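Local coordinates for nucleoporin NUP159 (Saccharomyces cerevisiae, PDB 1XIP), which forms part of the nuclear pore complex and, through its N-terminal beta-propeller domain, tethers the helicase Dbp5 to the pore for mRNA export, at residues 50-55 against 59-64; 26-31 against 79-84. One frame throughout, in Å; residues are numbered along the deposited sequence.

Contact 1. Residues 50-55 against 59-64; sequences SLFVAA and KAVVGE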
ATOM      1  N   SER A  50     -21.179   0.125   0.527  1.00 20.10           N
ATOM      2  CA  SER A  50     -21.071   1.553   0.222  1.00 19.83           C
ATOM      3  C   SER A  50     -20.562   2.366   1.432  1.00 19.43           C
ATOM      4  O   SER A  50     -21.206   3.328   1.856  1.00 20.74           O
ATOM      5  CB  SER A  50     -22.404   2.107  -0.294  1.00 19.83           C
ATOM      6  OG  SER A  50     -22.186   3.105  -1.282  1.00 21.39           O
ATOM      7  N   LEU A  51     -19.420   1.968   1.991  1.00 18.06           N
ATOM      8  CA  LEU A  51     -18.855   2.641   3.158  1.00 16.40           C
ATOM      9  C   LEU A  51     -17.358   2.857   2.983  1.00 15.82           C
ATOM     10  O   LEU A  51     -16.753   2.247   2.114  1.00 16.14           O
ATOM     11  CB  LEU A  51     -19.110   1.820   4.441  1.00 15.97           C
ATOM     12  CG  LEU A  51     -20.520   1.503   4.921  1.00 14.07           C
ATOM     13  CD1 LEU A  51     -20.438   0.682   6.146  1.00 11.81           C
ATOM     14  CD2 LEU A  51     -21.371   2.751   5.204  1.00 14.35           C
ATOM     15  N   PHE A  52     -16.776   3.733   3.811  1.00 15.13           N
ATOM     16  CA  PHE A  52     -15.316   3.880   3.940  1.00 14.14           C
ATOM     17  C   PHE A  52     -14.918   4.000   5.403  1.00 13.90           C
ATOM     18  O   PHE A  52     -15.693   4.518   6.227  1.00 13.38           O
ATOM     19  CB  PHE A  52     -14.800   5.105   3.184  1.00 14.21           C
ATOM     20  CG  PHE A  52     -15.203   6.426   3.813  1.00 13.84           C
ATOM     21  CD1 PHE A  52     -14.320   7.114   4.672  1.00 13.54           C
ATOM     22  CD2 PHE A  52     -16.455   6.967   3.568  1.00 11.10           C
ATOM     23  CE1 PHE A  52     -14.697   8.309   5.277  1.00 11.42           C
ATOM     24  CE2 PHE A  52     -16.830   8.158   4.156  1.00 13.32           C
ATOM     25  CZ  PHE A  52     -15.944   8.836   5.019  1.00 13.55           C
ATOM     26  N   VAL A  53     -13.735   3.479   5.720  1.00 13.26           N
ATOM     27  CA  VAL A  53     -13.004   3.842   6.921  1.00 13.26           C
ATOM     28  C   VAL A  53     -11.763   4.593   6.520  1.00 13.06           C
ATOM     29  O   VAL A  53     -11.122   4.287   5.495  1.00 13.36           O
ATOM     30  CB  VAL A  53     -12.415   2.633   7.691  1.00 13.52           C
ATOM     31  CG1 VAL A  53     -12.901   2.602   9.078  1.00 13.04           C
ATOM     32  CG2 VAL A  53     -12.616   1.353   6.963  1.00 13.63           C
ATOM     33  N   ALA A  54     -11.360   5.503   7.389  1.00 12.71           N
ATOM     34  CA  ALA A  54     -10.169   6.304   7.194  1.00 12.25           C
ATOM     35  C   ALA A  54      -9.692   6.715   8.559  1.00 12.07           C
ATOM     36  O   ALA A  54     -10.490   6.846   9.480  1.00 11.38           O
ATOM     37  CB  ALA A  54     -10.488   7.519   6.355  1.00 12.34           C
ATOM     38  N   ALA A  55      -8.378   6.873   8.692  1.00 12.49           N
ATOM     39  CA  ALA A  55      -7.782   7.398   9.891  1.00 13.09           C
ATOM     40  C   ALA A  55      -6.617   8.345   9.557  1.00 14.18           C
ATOM     41  O   ALA A  55      -5.715   7.993   8.800  1.00 14.35           O
ATOM     42  CB  ALA A  55      -7.306   6.254  10.763  1.00 13.37           C
ATOM     43  N   LYS A  59      -7.539  10.650  14.547  1.00 17.79           N
ATOM     44  CA  LYS A  59      -8.984  10.452  14.384  1.00 17.06           C
ATOM     45  C   LYS A  59      -9.268   9.372  13.357  1.00 16.71           C
ATOM     46  O   LYS A  59      -8.817   9.465  12.205  1.00 16.95           O
ATOM     47  CB  LYS A  59      -9.661  11.755  13.958  1.00 17.33           C
ATOM     48  CG  LYS A  59     -11.163  11.752  14.107  1.00 18.06           C
ATOM     49  CD  LYS A  59     -11.798  12.736  13.145  1.00 21.82           C
ATOM     50  CE  LYS A  59     -12.752  13.740  13.835  1.00 23.96           C
ATOM     51  NZ  LYS A  59     -13.779  14.343  12.884  1.00 24.44           N
ATOM     52  N   ALA A  60      -9.990   8.334  13.779  1.00 15.92           N
ATOM     53  CA  ALA A  60     -10.505   7.294  12.880  1.00 14.80           C
ATOM     54  C   ALA A  60     -12.004   7.484  12.602  1.00 14.16           C
ATOM     55  O   ALA A  60     -12.758   7.845  13.495  1.00 14.14           O
ATOM     56  CB  ALA A  60     -10.253   5.926  13.480  1.00 14.15           C
ATOM     57  N   VAL A  61     -12.440   7.228  11.374  1.00 13.77           N
ATOM     58  CA  VAL A  61     -13.880   7.355  11.048  1.00 13.53           C
ATOM     59  C   VAL A  61     -14.411   6.259  10.126  1.00 13.51           C
ATOM     60  O   VAL A  61     -13.723   5.823   9.219  1.00 13.23           O
ATOM     61  CB  VAL A  61     -14.247   8.763  10.384  1.00 13.44           C
ATOM     62  CG1 VAL A  61     -13.956   9.907  11.312  1.00 12.32           C
ATOM     63  CG2 VAL A  61     -13.529   8.964   9.053  1.00 11.97           C
ATOM     64  N   VAL A  62     -15.650   5.845  10.349  1.00 13.58           N
ATOM     65  CA  VAL A  62     -16.421   5.116   9.342  1.00 13.68           C
ATOM     66  C   VAL A  62     -17.518   6.061   8.798  1.00 13.56           C
ATOM     67  O   VAL A  62     -18.152   6.755   9.569  1.00 13.31           O
ATOM     68  CB  VAL A  62     -17.041   3.863   9.971  1.00 13.60           C
ATOM     69  CG1 VAL A  62     -17.925   3.134   9.006  1.00 13.08           C
ATOM     70  CG2 VAL A  62     -15.952   2.953  10.424  1.00 15.43           C
ATOM     71  N   GLY A  63     -17.727   6.083   7.482  1.00 14.12           N
ATOM     72  CA  GLY A  63     -18.725   6.986   6.853  1.00 14.93           C
ATOM     73  C   GLY A  63     -19.363   6.462   5.552  1.00 15.50           C
ATOM     74  O   GLY A  63     -18.918   5.473   4.990  1.00 15.72           O
ATOM     75  N   GLU A  64     -20.412   7.126   5.085  1.00 16.39           N
ATOM     76  CA  GLU A  64     -21.077   6.750   3.837  1.00 17.72           C
ATOM     77  C   GLU A  64     -20.231   7.118   2.603  1.00 17.98           C
ATOM     78  O   GLU A  64     -19.731   8.245   2.493  1.00 18.35           O
ATOM     79  CB  GLU A  64     -22.432   7.439   3.746  1.00 18.53           C
ATOM     80  CG  GLU A  64     -23.627   6.553   4.090  1.00 23.16           C
ATOM     81  CD  GLU A  64     -23.846   5.396   3.093  1.00 30.49           C
ATOM     82  OE1 GLU A  64     -23.427   5.500   1.879  1.00 32.36           O
ATOM     83  OE2 GLU A  64     -24.445   4.368   3.525  1.00 32.25           O
TER

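Contact 2. Residues 26-31 against 79-84; sequences QILPSF and LTFKWE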
ATOM      1  N   GLN A  26      -9.547  18.360   2.577  1.00 22.76           N
ATOM      2  CA  GLN A  26      -9.150  17.848   3.874  1.00 21.64           C
ATOM      3  C   GLN A  26     -10.386  17.313   4.537  1.00 20.97           C
ATOM      4  O   GLN A  26     -11.350  18.043   4.722  1.00 21.14           O
ATOM      5  CB  GLN A  26      -8.533  18.922   4.751  1.00 21.69           C
ATOM      6  CG  GLN A  26      -8.126  18.357   6.119  1.00 21.94           C
ATOM      7  CD  GLN A  26      -7.135  19.221   6.850  1.00 22.15           C
ATOM      8  OE1 GLN A  26      -7.323  20.422   6.952  1.00 23.20           O
ATOM      9  NE2 GLN A  26      -6.089  18.612   7.372  1.00 22.21           N
ATOM     10  N   ILE A  27     -10.373  16.031   4.859  1.00 20.04           N
ATOM     11  CA  ILE A  27     -11.513  15.397   5.489  1.00 19.28           C
ATOM     12  C   ILE A  27     -11.192  14.956   6.907  1.00 19.20           C
ATOM     13  O   ILE A  27     -12.108  14.578   7.666  1.00 19.21           O
ATOM     14  CB  ILE A  27     -12.031  14.200   4.657  1.00 19.35           C
ATOM     15  CG1 ILE A  27     -10.970  13.097   4.571  1.00 18.21           C
ATOM     16  CG2 ILE A  27     -12.535  14.688   3.265  1.00 19.07           C
ATOM     17  CD1 ILE A  27     -11.543  11.706   4.399  1.00 20.26           C
ATOM     18  N   LEU A  28      -9.910  15.007   7.271  1.00 18.22           N
ATOM     19  CA  LEU A  28      -9.476  14.581   8.596  1.00 17.92           C
ATOM     20  C   LEU A  28      -8.305  15.423   9.065  1.00 18.08           C
ATOM     21  O   LEU A  28      -7.668  16.067   8.266  1.00 18.25           O
ATOM     22  CB  LEU A  28      -9.088  13.098   8.566  1.00 17.78           C
ATOM     23  CG  LEU A  28     -10.197  12.072   8.364  1.00 16.94           C
ATOM     24  CD1 LEU A  28      -9.569  10.685   8.125  1.00 19.46           C
ATOM     25  CD2 LEU A  28     -11.068  12.057   9.583  1.00 16.24           C
ATOM     26  N   PRO A  29      -7.991  15.415  10.353  1.00 18.49           N
ATOM     27  CA  PRO A  29      -6.838  16.189  10.826  1.00 18.53           C
ATOM     28  C   PRO A  29      -5.496  15.631  10.309  1.00 18.85           C
ATOM     29  O   PRO A  29      -5.363  14.439  10.016  1.00 18.20           O
ATOM     30  CB  PRO A  29      -6.938  16.087  12.354  1.00 18.27           C
ATOM     31  CG  PRO A  29      -7.727  14.865  12.608  1.00 19.06           C
ATOM     32  CD  PRO A  29      -8.668  14.689  11.443  1.00 18.64           C
ATOM     33  N   SER A  30      -4.528  16.541  10.187  1.00 19.49           N
ATOM     34  CA  SER A  30      -3.173  16.261   9.729  1.00 19.75           C
ATOM     35  C   SER A  30      -2.329  15.570  10.797  1.00 20.78           C
ATOM     36  O   SER A  30      -2.595  15.681  11.991  1.00 20.98           O
ATOM     37  CB  SER A  30      -2.505  17.578   9.321  1.00 19.50           C
ATOM     38  OG  SER A  30      -1.151  17.392   8.961  1.00 19.20           O
ATOM     39  N   PHE A  31      -1.296  14.863  10.350  1.00 21.79           N
ATOM     40  CA  PHE A  31      -0.291  14.286  11.231  1.00 22.46           C
ATOM     41  C   PHE A  31       0.803  15.311  11.581  1.00 23.30           C
ATOM     42  O   PHE A  31       1.712  15.011  12.370  1.00 23.50           O
ATOM     43  CB  PHE A  31       0.355  13.088  10.547  1.00 22.00           C
ATOM     44  CG  PHE A  31      -0.438  11.820  10.650  1.00 21.73           C
ATOM     45  CD1 PHE A  31      -0.457  11.087  11.837  1.00 19.53           C
ATOM     46  CD2 PHE A  31      -1.151  11.331   9.543  1.00 21.46           C
ATOM     47  CE1 PHE A  31      -1.164   9.895  11.922  1.00 19.39           C
ATOM     48  CE2 PHE A  31      -1.878  10.124   9.624  1.00 19.49           C
ATOM     49  CZ  PHE A  31      -1.879   9.410  10.812  1.00 20.29           C
ATOM     50  N   LEU A  79     -19.276  16.852   4.972  1.00 25.14           N
ATOM     51  CA  LEU A  79     -18.916  15.496   5.362  1.00 23.18           C
ATOM     52  C   LEU A  79     -19.326  15.236   6.792  1.00 22.63           C
ATOM     53  O   LEU A  79     -18.780  15.834   7.734  1.00 22.52           O
ATOM     54  CB  LEU A  79     -17.423  15.237   5.190  1.00 22.84           C
ATOM     55  CG  LEU A  79     -16.968  13.894   4.566  1.00 21.92           C
ATOM     56  CD1 LEU A  79     -15.805  13.300   5.346  1.00 19.97           C
ATOM     57  CD2 LEU A  79     -18.078  12.870   4.424  1.00 19.75           C
ATOM     58  N   THR A  80     -20.315  14.358   6.940  1.00 21.34           N
ATOM     59  CA  THR A  80     -20.684  13.788   8.228  1.00 20.09           C
ATOM     60  C   THR A  80     -20.223  12.317   8.268  1.00 18.95           C
ATOM     61  O   THR A  80     -19.874  11.767   7.239  1.00 18.22           O
ATOM     62  CB  THR A  80     -22.188  13.861   8.386  1.00 20.21           C
ATOM     63  OG1 THR A  80     -22.800  13.238   7.249  1.00 20.69           O
ATOM     64  CG2 THR A  80     -22.675  15.303   8.315  1.00 20.27           C
ATOM     65  N   PHE A  81     -20.250  11.696   9.452  1.00 18.18           N
ATOM     66  CA  PHE A  81     -19.757  10.319   9.658  1.00 17.41           C
ATOM     67  C   PHE A  81     -20.797   9.457  10.363  1.00 17.77           C
ATOM     68  O   PHE A  81     -21.743   9.984  10.937  1.00 18.31           O
ATOM     69  CB  PHE A  81     -18.485  10.348  10.489  1.00 16.57           C
ATOM     70  CG  PHE A  81     -17.389  11.161   9.883  1.00 16.39           C
ATOM     71  CD1 PHE A  81     -16.727  10.724   8.718  1.00 15.57           C
ATOM     72  CD2 PHE A  81     -17.010  12.379  10.452  1.00 16.15           C
ATOM     73  CE1 PHE A  81     -15.701  11.471   8.162  1.00 13.10           C
ATOM     74  CE2 PHE A  81     -15.975  13.153   9.876  1.00 14.44           C
ATOM     75  CZ  PHE A  81     -15.325  12.693   8.745  1.00 13.43           C
ATOM     76  N   LYS A  82     -20.633   8.138  10.321  1.00 17.86           N
ATOM     77  CA  LYS A  82     -21.525   7.238  11.041  1.00 18.38           C
ATOM     78  C   LYS A  82     -20.965   6.970  12.423  1.00 18.27           C
ATOM     79  O   LYS A  82     -21.716   6.782  13.380  1.00 18.10           O
ATOM     80  CB  LYS A  82     -21.697   5.895  10.317  1.00 18.52           C
ATOM     81  CG  LYS A  82     -22.176   5.957   8.868  1.00 21.82           C
ATOM     82  CD  LYS A  82     -23.405   6.872   8.695  1.00 27.73           C
ATOM     83  CE  LYS A  82     -24.691   6.040   8.563  1.00 30.98           C
ATOM     84  NZ  LYS A  82     -25.920   6.794   8.926  1.00 31.67           N
ATOM     85  N   TRP A  83     -19.639   6.928  12.506  1.00 18.48           N
ATOM     86  CA  TRP A  83     -18.925   6.598  13.731  1.00 18.87           C
ATOM     87  C   TRP A  83     -17.563   7.259  13.718  1.00 19.55           C
ATOM     88  O   TRP A  83     -17.000   7.476  12.664  1.00 19.55           O
ATOM     89  CB  TRP A  83     -18.761   5.105  13.819  1.00 18.36           C
ATOM     90  CG  TRP A  83     -17.834   4.614  14.876  1.00 18.19           C
ATOM     91  CD1 TRP A  83     -18.174   4.222  16.131  1.00 18.72           C
ATOM     92  CD2 TRP A  83     -16.422   4.391  14.757  1.00 17.88           C
ATOM     93  NE1 TRP A  83     -17.061   3.787  16.811  1.00 18.75           N
ATOM     94  CE2 TRP A  83     -15.972   3.878  15.988  1.00 17.33           C
ATOM     95  CE3 TRP A  83     -15.480   4.582  13.731  1.00 19.98           C
ATOM     96  CZ2 TRP A  83     -14.639   3.558  16.228  1.00 16.31           C
ATOM     97  CZ3 TRP A  83     -14.139   4.268  13.977  1.00 18.14           C
ATOM     98  CH2 TRP A  83     -13.741   3.761  15.215  1.00 16.70           C
ATOM     99  N   GLU A  84     -17.047   7.594  14.894  1.00 21.01           N
ATOM    100  CA  GLU A  84     -15.691   8.137  15.025  1.00 22.65           C
ATOM    101  C   GLU A  84     -15.105   7.889  16.413  1.00 22.67           C
ATOM    102  O   GLU A  84     -15.825   7.783  17.404  1.00 22.69           O
ATOM    103  CB  GLU A  84     -15.650   9.625  14.690  1.00 22.69           C
ATOM    104  CG  GLU A  84     -16.097  10.512  15.830  1.00 27.71           C
ATOM    105  CD  GLU A  84     -15.101  11.615  16.147  1.00 33.80           C
ATOM    106  OE1 GLU A  84     -15.384  12.795  15.782  1.00 37.84           O
ATOM    107  OE2 GLU A  84     -14.039  11.314  16.751  1.00 35.65           O
TER

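Contact 1. Residues 50-55 against 59-64
The aromatic ring of Phe-52 lies flat over the backbone of Gly-63, its antiparallel partner in a hydrogen-bonded pair. The peptide nitrogen of Gly-63 lies 4.0 Å from the plane of the Phe-52 ring, over its centre, and Phe-52 CZ is 3.8 Å from Gly-63 CA. A beta carbon built onto Gly-63 would fall only 2.7 Å from Phe-52 CZ, so this is a cross-strand glycine-aromatic pair with the ring occupying the side-chain position of the glycine. With chi1 at 70°, CG stands between the backbone N and the carbonyl carbon, which folds the ring across to the neighbouring strand. At its edge, Phe-52 CE2 lies 3.3 Å from Glu-64 O, while Phe-52 CE1 is 4.0 Å from Val-61 CG2. Replacing Phe-52 by alanine removes the ring, which is likely to leave the Gly-63 peptide without its cover and to open a gap beside Val-61 CG2.

Strands 51-55 and 59-64 form a beta hairpin of one propeller blade, their directions 171° apart. The two nitrogens and two oxygens of Phe-52 and Gly-63 bond reciprocally, Gly-63 N to Phe-52 O at 2.9 Å. Ala-54 and Val-61 repeat the pattern, where Val-61 N reaches Ala-54 O at 2.7 Å. On the other face Val-53 CG1 and Val-62 CG2 lie side by side, 3.4 Å apart; Val-53 also packs on Val-93 and Phe-95 of strand 90-96, in the neighbouring blade. The chemistry is therefore two-layered: peptide hydrogen bonds set the register, while side chains probably shield these bonds from water, the ring on the Phe-52 face and Val-53 and Val-62 on the other.

Contact 2. Residues 26-31 against 79-84
Ile-27 and Leu-28 meet Leu-79 and Phe-81 at a seam of the NUP159/214 beta-propeller, where the loop after strand 18-26 passes the loop leading into strand 83-86. Strand 18-26 is an edge strand of the sheet that also holds the C-terminal strand 374-381, whereas strand 83-86 is an edge strand of the next one in the chain, so the contact links adjoining blades by their loops. The contact is small: 124 Å² is buried, and no hydrogen bond crosses between the segments.

The apolar part is a pair of branched side chains crossing at an angle. Leu-79 brings a single methyl, CD1, against the branch point of Ile-27, 3.9 Å from CB and 4.1 Å from CG2. With chi1 at 64°, Ile-27 CG1 is set between the backbone N and the carbonyl carbon, and it is CB and CG2 that meet Leu-79 CD1. The same isoleucine also packs on Leu-68, His-71 and Ile-72 of helix 65-73, and Leu-79 shares His-71, so the helix covers this pair.

The aromatic part is Phe-81, whose ring turns its edge to Ile-27 O. It also packs on Phe-52 and Val-61 of the hairpin, and the chain then enters strand 83-86 through a classic beta bulge in which Lys-82 and Trp-83 both face Val-62. Leu-79 and Phe-81 also touch a crystal neighbour, so their exact poses may owe something to the lattice. At its far end Phe-81 CZ points in the ring plane at Ile-27 O, 3.9 Å away, and lies 4.4 Å from Leu-28 CD2.

From the N terminus, the chain leaves strand 18-26, which lies beside the C-terminal strand 374-381, and enters the 26-31 loop, the first half of contact 2. It then runs through strand 43-46 into the hairpin of contact 1, which closes a short turn of three residues, and on through helix 65-73 before 79-84 completes contact 2. The hairpin thus falls wholly within the longer loop, and the two contacts do not cross. Their centres are about 8 Å apart. They meet where strands 59-64 and 83-86 pair by backbone hydrogen bonds, while contact 2 ties that sheet to the one in which strand 18-26 pairs with strand 374-381.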